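Local coordinates for protein inositol-1,4,5-trisphosphate 5-phosphatase 1 (Schizosaccharomyces pombe, PDB 1I9Z) that removes the 5-phosphate from soluble and lipid inositol phosphates, using the magnesium-dependent catalytic domain that forms this chain, at residues E21-K26 with F153-T158; W46-N51 with D56-G61; P258-F263 with R307-T312. All blocks are in the same frame, centred on the assembly; numbering follows the deposited sequence.

Interaction 1 of 3, residues E21-K26 with F153-T158; sequences EHKNVK and FDYEDT
Val25 sets its CG2 methyl over one face of the Tyr155 ring, the main touch between these two segments. CG2 stands 3.8 Å from the ring centroid, 22° off the ring normal, a CH-pi contact displaced toward the hydroxyl end, where CG2 to CZ is 3.6 Å. Lys23, two residues back on the same side of its strand, brings CE to 3.6 Å from the Tyr155 OH, meeting it with the aliphatic part of a chain that bends near its end. Tyr155 reaches this far because its CG lies anti to the backbone N (chi1 -171°), which carries the ring across to the other strand. No hydrogen bond joins the segments; the contact is made by side chains. With an alanine in place of Tyr155, a gap is likely to open beside the Val25 methyl, leaving Lys23 CE without the hydroxyl it rests on. Behind the ring, a type II' turn from Tyr155 to Thr158 leads from strand 147-155 into strand 158-166. The ring thus bridges the two sheets of the DNase I-like sandwich, touching Ile57, Ile127 and Ile317, while strand 309-320 pairs with 21-26 along its backbone.

Interaction 2 of 3, residues W46-N51 with D56-G61; sequences WLFPEN and DIYVVG
Trp46 reaches for Val60 with CG anti to the backbone N (chi1 175°), which swings the six-membered end of the indole toward the strand until CH2 lies 3.8 Å from Val60 CG1. Tyr58 has CG anti to its carbonyl carbon instead (chi1 -77°), and its ring reaches the end of the helix edge-on, with CE2 3.8 Å from Leu47 O. Phe48, the first residue to leave the helical conformation, turns its ring edge to the phenol oxygen; CE2 is 4.0 Å from Tyr58 OH, and the two side chains cross at about a right angle. Between Trp46 and Tyr58, Leu47 points at the strand and lays CD1 over the centre of the indole, 3.6 Å above its plane. These contacts pack the short helix 44-47 of a beta-alpha-beta unit, whose parallel strands are 20-33 and 57-63, against the second of those strands. One water ties the polar groups together. It accepts from Tyr58 OH at 2.8 Å, lying in the plane of that ring, and donates to Leu47 O at 2.7 Å and to Glu50 OE2 at 2.9 Å. The water thereby satisfies a carbonyl at the helix end. The phenol oxygen has a second partner in Ala55 N, while Trp46 NE1 is bonded to Ile309 O, on strand 309-320.

Interaction 3 of 3, residues P258-F263 with R307-T312; sequences PPTYKF and RPIYAT. With 2IP (D-myo-inositol-1,4-bisphosphate), chain C.
Phe263 and Arg307 lie flat on one another, the guanidinium stacked over one face of the phenyl ring with centres 3.8 Å apart and planes at 23°. It is a cation-pi pair: Arg307 CZ sits 10° off the ring normal, and NH2 comes within 3.3 Å of Phe263 CD2. Tyr270 also stacks on Phe263, and Tyr302 makes a further cation-pi contact with Arg307, whose NH2 is bonded to Thr267 O. In this DNase I-like phosphatase domain the stack joins the loop lining the inositol 1,4-bisphosphate pocket to the residues just before strand 309-320. With CG anti to the carbonyl carbon (chi1 -65°), Arg307 CG itself touches Phe263 CE1, and a bend at chi2 turns the chain beyond it to lay the guanidinium over the ring. Thr260 and Tyr261 form a classic beta bulge opposite Ala280. Tyr261 and Lys262 start away from 307-312, and both line the ligand pocket; Lys262 NZ makes a weak hydrogen bond of 3.5 Å to ligand O42. The backbones are joined by Arg307 N to Thr260 O, 2.8 Å, with the donor in the carbonyl plane. Thr260 OG1 is taken by Asp283 OD2, while Thr260 CG2 meets Ile309 CG2 at 3.8 Å.

In the fold
After helix 3-14 the chain enters strand 20-33, and interaction 1 closes a long loop when 153-158 returns to its beginning from the other sheet. Nested inside that loop, interaction 2 closes a short one, from helix 44-47 to the adjacent strand 57-63. The two touch where Lys26 O faces Asp56 N and Ile57 N. Interaction 3 follows in series and closes a loop of 43 residues, which holds strands 283-288 and 292-298, between 258-263 and the lead-in to strand 309-320. It lies about 14 Å from interaction 2, centre to centre, and Pro49 packs on Tyr310 between them. Interactions 1 and 3, about 29 Å apart between centres, lie on opposite sides of the chain's centre; strands 20-33 and 309-320, neighbours in one sheet, connect them.

Interaction 1 of 3, residues E21-K26 with F153-T158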
loop_
_atom_site.group_PDB
_atom_site.type_symbol
_atom_site.label_atom_id
_atom_site.label_comp_id
_atom_site.label_asym_id
_atom_site.label_seq_id
_atom_site.Cartn_x
_atom_site.Cartn_y
_atom_site.Cartn_z
ATOM N N GLU A 21 14.419 7.622 -19.359
ATOM C CA GLU A 21 15.370 6.862 -18.552
ATOM C C GLU A 21 14.468 6.071 -17.588
ATOM O O GLU A 21 13.482 6.618 -17.083
ATOM C CB GLU A 21 16.268 7.777 -17.719
ATOM C CG GLU A 21 17.232 8.644 -18.499
ATOM C CD GLU A 21 17.741 9.827 -17.667
ATOM O OE1 GLU A 21 17.092 10.900 -17.672
ATOM O OE2 GLU A 21 18.788 9.680 -16.996
ATOM N N HIS A 22 14.811 4.809 -17.339
ATOM C CA HIS A 22 14.050 3.959 -16.440
ATOM C C HIS A 22 14.947 3.562 -15.287
ATOM O O HIS A 22 16.141 3.355 -15.484
ATOM C CB HIS A 22 13.530 2.716 -17.160
ATOM C CG HIS A 22 12.415 3.002 -18.117
ATOM N ND1 HIS A 22 12.611 3.638 -19.327
ATOM C CD2 HIS A 22 11.091 2.724 -18.052
ATOM C CE1 HIS A 22 11.459 3.734 -19.966
ATOM N NE2 HIS A 22 10.519 3.187 -19.212
ATOM N N LYS A 23 14.365 3.505 -14.087
ATOM C CA LYS A 23 15.059 3.150 -12.846
ATOM C C LYS A 23 14.072 2.268 -11.996
ATOM O O LYS A 23 12.869 2.399 -12.135
ATOM C CB LYS A 23 15.420 4.453 -12.091
ATOM C CG LYS A 23 15.978 4.277 -10.679
ATOM C CD LYS A 23 16.525 5.580 -10.035
ATOM C CE LYS A 23 16.357 5.603 -8.484
ATOM N NZ LYS A 23 17.063 4.523 -7.703
ATOM N N ASN A 24 14.586 1.353 -11.182
ATOM C CA ASN A 24 13.742 0.535 -10.310
ATOM C C ASN A 24 13.903 1.139 -8.900
ATOM O O ASN A 24 15.008 1.402 -8.462
ATOM C CB ASN A 24 14.200 -0.929 -10.274
ATOM C CG ASN A 24 13.253 -1.871 -11.047
ATOM O OD1 ASN A 24 12.354 -1.439 -11.818
ATOM N ND2 ASN A 24 13.459 -3.177 -10.852
ATOM N N VAL A 25 12.797 1.377 -8.221
ATOM C CA VAL A 25 12.834 1.905 -6.859
ATOM C C VAL A 25 12.294 0.776 -5.951
ATOM O O VAL A 25 11.273 0.185 -6.291
ATOM C CB VAL A 25 11.914 3.154 -6.760
ATOM C CG1 VAL A 25 11.736 3.584 -5.282
ATOM C CG2 VAL A 25 12.554 4.326 -7.599
ATOM N N LYS A 26 12.973 0.488 -4.837
ATOM C CA LYS A 26 12.539 -0.558 -3.884
ATOM C C LYS A 26 11.597 0.064 -2.839
ATOM O O LYS A 26 11.935 1.080 -2.225
ATOM C CB LYS A 26 13.742 -1.140 -3.128
ATOM C CG LYS A 26 14.750 -1.921 -4.004
ATOM C CD LYS A 26 16.047 -2.113 -3.204
ATOM C CE LYS A 26 16.997 -3.213 -3.788
ATOM N NZ LYS A 26 16.876 -4.556 -3.038
ATOM N N PHE A 153 2.081 10.628 -4.742
ATOM C CA PHE A 153 3.168 11.491 -5.163
ATOM C C PHE A 153 3.696 10.986 -6.515
ATOM O O PHE A 153 3.412 9.839 -6.949
ATOM C CB PHE A 153 4.307 11.528 -4.097
ATOM C CG PHE A 153 4.938 10.187 -3.768
ATOM C CD1 PHE A 153 5.996 9.702 -4.520
ATOM C CD2 PHE A 153 4.454 9.403 -2.708
ATOM C CE1 PHE A 153 6.582 8.451 -4.239
ATOM C CE2 PHE A 153 5.018 8.151 -2.398
ATOM C CZ PHE A 153 6.082 7.662 -3.153
ATOM N N ASP A 154 4.462 11.835 -7.184
ATOM C CA ASP A 154 5.056 11.377 -8.436
ATOM C C ASP A 154 6.510 11.162 -8.093
ATOM O O ASP A 154 7.083 11.930 -7.297
ATOM C CB ASP A 154 4.916 12.449 -9.522
ATOM C CG ASP A 154 3.526 12.642 -9.907
ATOM O OD1 ASP A 154 2.908 11.635 -10.285
ATOM O OD2 ASP A 154 2.995 13.762 -9.830
ATOM N N TYR A 155 7.084 10.087 -8.635
ATOM C CA TYR A 155 8.510 9.790 -8.494
ATOM C C TYR A 155 8.958 9.931 -9.972
ATOM O O TYR A 155 8.674 9.086 -10.847
ATOM C CB TYR A 155 8.767 8.412 -7.906
ATOM C CG TYR A 155 10.226 8.212 -7.561
ATOM C CD1 TYR A 155 10.627 8.050 -6.232
ATOM C CD2 TYR A 155 11.212 8.177 -8.559
ATOM C CE1 TYR A 155 11.937 7.855 -5.896
ATOM C CE2 TYR A 155 12.569 7.982 -8.229
ATOM C CZ TYR A 155 12.914 7.828 -6.898
ATOM O OH TYR A 155 14.212 7.666 -6.519
ATOM N N GLU A 156 9.662 11.038 -10.221
ATOM C CA GLU A 156 9.990 11.426 -11.592
ATOM C C GLU A 156 8.626 11.491 -12.299
ATOM O O GLU A 156 7.719 12.146 -11.786
ATOM C CB GLU A 156 10.960 10.438 -12.246
ATOM C CG GLU A 156 12.356 10.440 -11.632
ATOM C CD GLU A 156 13.140 11.786 -11.679
ATOM O OE1 GLU A 156 12.760 12.755 -12.354
ATOM O OE2 GLU A 156 14.166 11.856 -10.991
ATOM N N ASP A 157 8.434 10.813 -13.439
ATOM C CA ASP A 157 7.145 10.917 -14.100
ATOM C C ASP A 157 6.220 9.717 -13.860
ATOM O O ASP A 157 5.323 9.441 -14.662
ATOM C CB ASP A 157 7.328 11.114 -15.605
ATOM C CG ASP A 157 8.053 12.425 -15.936
ATOM O OD1 ASP A 157 9.282 12.451 -15.994
ATOM O OD2 ASP A 157 7.369 13.437 -16.107
ATOM N N THR A 158 6.432 9.008 -12.764
ATOM C CA THR A 158 5.598 7.850 -12.466
ATOM C C THR A 158 4.750 8.199 -11.240
ATOM O O THR A 158 5.326 8.665 -10.260
ATOM C CB THR A 158 6.508 6.640 -12.153
ATOM O OG1 THR A 158 7.240 6.278 -13.356
ATOM C CG2 THR A 158 5.644 5.445 -11.693
#

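Interaction 2 of 3, residues W46-N51 with D56-G61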
loop_
_atom_site.group_PDB
_atom_site.type_symbol
_atom_site.label_atom_id
_atom_site.label_comp_id
_atom_site.label_asym_id
_atom_site.label_seq_id
_atom_site.Cartn_x
_atom_site.Cartn_y
_atom_site.Cartn_z
ATOM N N TRP A 46 10.280 -6.358 12.340
ATOM C CA TRP A 46 9.219 -5.962 11.415
ATOM C C TRP A 46 9.692 -5.139 10.202
ATOM O O TRP A 46 9.378 -5.422 9.042
ATOM C CB TRP A 46 8.126 -5.240 12.236
ATOM C CG TRP A 46 6.980 -4.631 11.394
ATOM C CD1 TRP A 46 6.347 -5.194 10.316
ATOM C CD2 TRP A 46 6.320 -3.392 11.644
ATOM N NE1 TRP A 46 5.296 -4.379 9.886
ATOM C CE2 TRP A 46 5.256 -3.268 10.690
ATOM C CE3 TRP A 46 6.508 -2.369 12.601
ATOM C CZ2 TRP A 46 4.412 -2.170 10.665
ATOM C CZ3 TRP A 46 5.694 -1.284 12.601
ATOM C CH2 TRP A 46 4.623 -1.164 11.639
ATOM N N LEU A 47 10.470 -4.100 10.487
ATOM C CA LEU A 47 10.950 -3.224 9.446
ATOM C C LEU A 47 12.228 -3.657 8.733
ATOM O O LEU A 47 12.473 -3.201 7.605
ATOM C CB LEU A 47 11.103 -1.798 10.031
ATOM C CG LEU A 47 9.930 -0.779 9.873
ATOM C CD1 LEU A 47 8.556 -1.419 9.557
ATOM C CD2 LEU A 47 9.847 0.163 11.063
ATOM N N PHE A 48 13.054 -4.520 9.361
ATOM C CA PHE A 48 14.295 -4.999 8.675
ATOM C C PHE A 48 14.254 -6.535 8.781
ATOM O O PHE A 48 15.168 -7.177 9.322
ATOM C CB PHE A 48 15.502 -4.444 9.423
ATOM C CG PHE A 48 15.432 -2.955 9.608
ATOM C CD1 PHE A 48 15.604 -2.393 10.861
ATOM C CD2 PHE A 48 15.276 -2.131 8.497
ATOM C CE1 PHE A 48 15.632 -0.970 11.005
ATOM C CE2 PHE A 48 15.295 -0.743 8.609
ATOM C CZ PHE A 48 15.473 -0.166 9.870
ATOM N N PRO A 49 13.175 -7.130 8.281
ATOM C CA PRO A 49 12.992 -8.581 8.350
ATOM C C PRO A 49 13.877 -9.428 7.517
ATOM O O PRO A 49 14.137 -10.597 7.875
ATOM C CB PRO A 49 11.552 -8.756 7.912
ATOM C CG PRO A 49 11.512 -7.748 6.733
ATOM C CD PRO A 49 12.160 -6.516 7.389
ATOM N N GLU A 50 14.322 -8.882 6.396
ATOM C CA GLU A 50 15.145 -9.674 5.480
ATOM C C GLU A 50 16.577 -9.273 5.595
ATOM O O GLU A 50 16.897 -8.243 6.199
ATOM C CB GLU A 50 14.700 -9.491 3.996
ATOM C CG GLU A 50 14.196 -8.066 3.576
ATOM C CD GLU A 50 15.080 -6.890 4.098
ATOM O OE1 GLU A 50 16.269 -6.827 3.678
ATOM O OE2 GLU A 50 14.592 -6.041 4.923
ATOM N N ASN A 51 17.421 -10.102 4.997
ATOM C CA ASN A 51 18.838 -9.846 4.937
ATOM C C ASN A 51 19.019 -9.247 3.553
ATOM O O ASN A 51 19.672 -9.846 2.713
ATOM C CB ASN A 51 19.598 -11.158 5.027
ATOM C CG ASN A 51 21.020 -10.955 5.383
ATOM O OD1 ASN A 51 21.322 -10.394 6.442
ATOM N ND2 ASN A 51 21.929 -11.405 4.508
ATOM N N ASP A 56 14.174 2.101 -0.723
ATOM C CA ASP A 56 14.252 3.533 -1.033
ATOM C C ASP A 56 13.107 4.278 -0.338
ATOM O O ASP A 56 13.257 5.418 0.108
ATOM C CB ASP A 56 14.146 3.709 -2.533
ATOM C CG ASP A 56 15.359 3.071 -3.245
ATOM O OD1 ASP A 56 16.476 3.403 -2.824
ATOM O OD2 ASP A 56 15.198 2.268 -4.168
ATOM N N ILE A 57 11.958 3.606 -0.247
ATOM C CA ILE A 57 10.771 4.226 0.323
ATOM C C ILE A 57 10.152 3.239 1.296
ATOM O O ILE A 57 9.990 2.080 0.934
ATOM C CB ILE A 57 9.739 4.540 -0.804
ATOM C CG1 ILE A 57 10.411 5.424 -1.856
ATOM C CG2 ILE A 57 8.496 5.260 -0.240
ATOM C CD1 ILE A 57 9.527 5.756 -3.064
ATOM N N TYR A 58 9.888 3.712 2.529
ATOM C CA TYR A 58 9.165 2.936 3.517
ATOM C C TYR A 58 7.762 3.544 3.695
ATOM O O TYR A 58 7.618 4.766 4.006
ATOM C CB TYR A 58 9.851 2.928 4.880
ATOM C CG TYR A 58 11.016 2.028 4.928
ATOM C CD1 TYR A 58 12.222 2.438 4.396
ATOM C CD2 TYR A 58 10.908 0.723 5.464
ATOM C CE1 TYR A 58 13.317 1.587 4.348
ATOM C CE2 TYR A 58 12.045 -0.158 5.447
ATOM C CZ TYR A 58 13.227 0.303 4.859
ATOM O OH TYR A 58 14.326 -0.501 4.698
ATOM N N VAL A 59 6.726 2.706 3.513
ATOM C CA VAL A 59 5.348 3.184 3.653
ATOM C C VAL A 59 4.801 2.399 4.833
ATOM O O VAL A 59 4.667 1.183 4.792
ATOM C CB VAL A 59 4.512 2.922 2.315
ATOM C CG1 VAL A 59 2.997 3.317 2.559
ATOM C CG2 VAL A 59 5.142 3.743 1.145
ATOM N N VAL A 60 4.498 3.100 5.927
ATOM C CA VAL A 60 4.025 2.474 7.147
ATOM C C VAL A 60 2.625 2.929 7.536
ATOM O O VAL A 60 2.368 4.134 7.690
ATOM C CB VAL A 60 4.990 2.818 8.325
ATOM C CG1 VAL A 60 4.617 2.003 9.597
ATOM C CG2 VAL A 60 6.486 2.556 7.892
ATOM N N GLY A 61 1.729 1.956 7.708
ATOM C CA GLY A 61 0.383 2.236 8.108
ATOM C C GLY A 61 0.074 1.571 9.430
ATOM O O GLY A 61 0.368 0.360 9.656
HETATM O O HOH W 1 14.031 -3.222 5.342
#

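Interaction 3 of 3, residues P258-F263 with R307-T312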
loop_
_atom_site.group_PDB
_atom_site.type_symbol
_atom_site.label_atom_id
_atom_site.label_comp_id
_atom_site.label_asym_id
_atom_site.label_seq_id
_atom_site.Cartn_x
_atom_site.Cartn_y
_atom_site.Cartn_z
ATOM N N PRO A 258 0.476 -17.594 8.914
ATOM C CA PRO A 258 -0.753 -17.872 9.649
ATOM C C PRO A 258 -1.597 -16.617 9.901
ATOM O O PRO A 258 -1.062 -15.494 9.794
ATOM C CB PRO A 258 -0.254 -18.458 10.971
ATOM C CG PRO A 258 1.281 -18.709 10.792
ATOM C CD PRO A 258 1.698 -17.760 9.755
ATOM N N PRO A 259 -2.895 -16.778 10.179
ATOM C CA PRO A 259 -3.864 -15.711 10.481
ATOM C C PRO A 259 -3.185 -14.820 11.541
ATOM O O PRO A 259 -2.569 -15.329 12.535
ATOM C CB PRO A 259 -5.018 -16.491 11.104
ATOM C CG PRO A 259 -5.085 -17.719 10.128
ATOM C CD PRO A 259 -3.584 -18.082 10.006
ATOM N N THR A 260 -3.209 -13.503 11.270
ATOM C CA THR A 260 -2.524 -12.551 12.099
ATOM C C THR A 260 -3.355 -12.027 13.249
ATOM O O THR A 260 -2.881 -11.185 14.005
ATOM C CB THR A 260 -2.132 -11.336 11.259
ATOM O OG1 THR A 260 -3.326 -10.835 10.552
ATOM C CG2 THR A 260 -1.077 -11.746 10.196
ATOM N N TYR A 261 -4.580 -12.530 13.349
ATOM C CA TYR A 261 -5.513 -12.108 14.307
ATOM C C TYR A 261 -6.245 -13.315 14.815
ATOM O O TYR A 261 -6.529 -14.294 14.104
ATOM C CB TYR A 261 -6.562 -11.147 13.691
ATOM C CG TYR A 261 -7.730 -10.799 14.575
ATOM C CD1 TYR A 261 -7.628 -9.753 15.505
ATOM C CD2 TYR A 261 -8.985 -11.449 14.423
ATOM C CE1 TYR A 261 -8.756 -9.321 16.260
ATOM C CE2 TYR A 261 -10.109 -11.031 15.202
ATOM C CZ TYR A 261 -9.977 -9.973 16.096
ATOM O OH TYR A 261 -11.059 -9.519 16.853
ATOM N N LYS A 262 -6.348 -12.876 16.052
ATOM C CA LYS A 262 -6.641 -12.741 17.414
ATOM C C LYS A 262 -5.762 -13.450 18.385
ATOM O O LYS A 262 -6.084 -14.489 18.773
ATOM C CB LYS A 262 -8.093 -12.886 17.675
ATOM C CG LYS A 262 -8.279 -12.674 19.011
ATOM C CD LYS A 262 -7.958 -11.303 19.313
ATOM C CE LYS A 262 -9.326 -10.810 19.815
ATOM N NZ LYS A 262 -9.073 -10.022 21.095
ATOM N N PHE A 263 -4.648 -12.816 18.786
ATOM C CA PHE A 263 -3.733 -13.495 19.682
ATOM C C PHE A 263 -3.854 -12.901 21.085
ATOM O O PHE A 263 -4.109 -11.659 21.238
ATOM C CB PHE A 263 -2.242 -13.250 19.250
ATOM C CG PHE A 263 -1.811 -13.983 18.034
ATOM C CD1 PHE A 263 -1.804 -13.353 16.768
ATOM C CD2 PHE A 263 -1.453 -15.320 18.108
ATOM C CE1 PHE A 263 -1.424 -14.072 15.604
ATOM C CE2 PHE A 263 -1.088 -16.019 16.962
ATOM C CZ PHE A 263 -1.063 -15.414 15.724
ATOM N N ARG A 307 -0.627 -9.566 14.642
ATOM C CA ARG A 307 0.800 -9.524 14.217
ATOM C C ARG A 307 0.910 -8.517 13.119
ATOM O O ARG A 307 -0.055 -8.324 12.356
ATOM C CB ARG A 307 1.272 -10.828 13.580
ATOM C CG ARG A 307 1.260 -11.988 14.561
ATOM C CD ARG A 307 2.671 -12.016 15.391
ATOM N NE ARG A 307 2.519 -13.128 16.308
ATOM C CZ ARG A 307 2.005 -13.072 17.526
ATOM N NH1 ARG A 307 1.625 -11.920 18.116
ATOM N NH2 ARG A 307 1.656 -14.236 18.112
ATOM N N PRO A 308 2.055 -7.812 13.023
ATOM C CA PRO A 308 2.301 -6.835 11.978
ATOM C C PRO A 308 2.657 -7.633 10.711
ATOM O O PRO A 308 3.037 -8.844 10.803
ATOM C CB PRO A 308 3.522 -6.001 12.501
ATOM C CG PRO A 308 4.220 -6.942 13.447
ATOM C CD PRO A 308 3.194 -7.964 13.963
ATOM N N ILE A 309 2.511 -6.995 9.545
ATOM C CA ILE A 309 2.858 -7.654 8.270
ATOM C C ILE A 309 3.628 -6.664 7.381
ATOM O O ILE A 309 3.727 -5.450 7.691
ATOM C CB ILE A 309 1.591 -8.098 7.476
ATOM C CG1 ILE A 309 0.678 -6.899 7.220
ATOM C CG2 ILE A 309 0.825 -9.144 8.273
ATOM C CD1 ILE A 309 -0.463 -7.170 6.158
ATOM N N TYR A 310 4.253 -7.173 6.323
ATOM C CA TYR A 310 4.899 -6.285 5.372
ATOM C C TYR A 310 4.885 -6.925 3.990
ATOM O O TYR A 310 4.665 -8.152 3.856
ATOM C CB TYR A 310 6.358 -5.930 5.773
ATOM C CG TYR A 310 7.318 -7.109 5.649
ATOM C CD1 TYR A 310 7.995 -7.345 4.445
ATOM C CD2 TYR A 310 7.467 -8.005 6.679
ATOM C CE1 TYR A 310 8.831 -8.462 4.286
ATOM C CE2 TYR A 310 8.279 -9.164 6.525
ATOM C CZ TYR A 310 8.951 -9.367 5.351
ATOM O OH TYR A 310 9.806 -10.450 5.233
ATOM N N ALA A 311 5.135 -6.104 2.973
ATOM C CA ALA A 311 5.252 -6.600 1.611
ATOM C C ALA A 311 6.364 -5.758 0.994
ATOM O O ALA A 311 6.558 -4.582 1.401
ATOM C CB ALA A 311 3.908 -6.394 0.823
ATOM N N THR A 312 7.107 -6.342 0.031
ATOM C CA THR A 312 8.138 -5.573 -0.658
ATOM C C THR A 312 7.853 -5.553 -2.166
ATOM O O THR A 312 7.251 -6.502 -2.732
ATOM C CB THR A 312 9.541 -6.160 -0.412
ATOM O OG1 THR A 312 9.538 -7.556 -0.748
ATOM C CG2 THR A 312 9.929 -5.994 1.021
HETATM C C1 2IP C . -17.136 -8.677 16.781
HETATM C C2 2IP C . -16.851 -7.382 17.584
HETATM C C3 2IP C . -15.545 -7.502 18.440
HETATM C C4 2IP C . -14.297 -7.918 17.619
HETATM C C5 2IP C . -14.615 -9.280 16.963
HETATM C C6 2IP C . -15.857 -9.210 16.026
HETATM O O1 2IP C . -18.251 -9.527 16.817
HETATM O O2 2IP C . -16.683 -6.267 16.750
HETATM O O3 2IP C . -15.243 -6.277 19.040
HETATM O O4 2IP C . -13.148 -8.029 18.521
HETATM O O5 2IP C . -13.502 -9.731 16.191
HETATM O O6 2IP C . -15.964 -10.556 15.581
HETATM P P4 2IP C . -11.884 -7.094 18.460
HETATM O O41 2IP C . -11.378 -7.125 16.971
HETATM O O42 2IP C . -10.851 -7.593 19.365
HETATM O O43 2IP C . -12.457 -5.737 18.908
HETATM P P1 2IP C . -19.393 -9.773 15.870
HETATM O O11 2IP C . -20.622 -9.647 16.786
HETATM O O12 2IP C . -19.577 -8.886 14.663
HETATM O O13 2IP C . -19.270 -11.258 15.510
#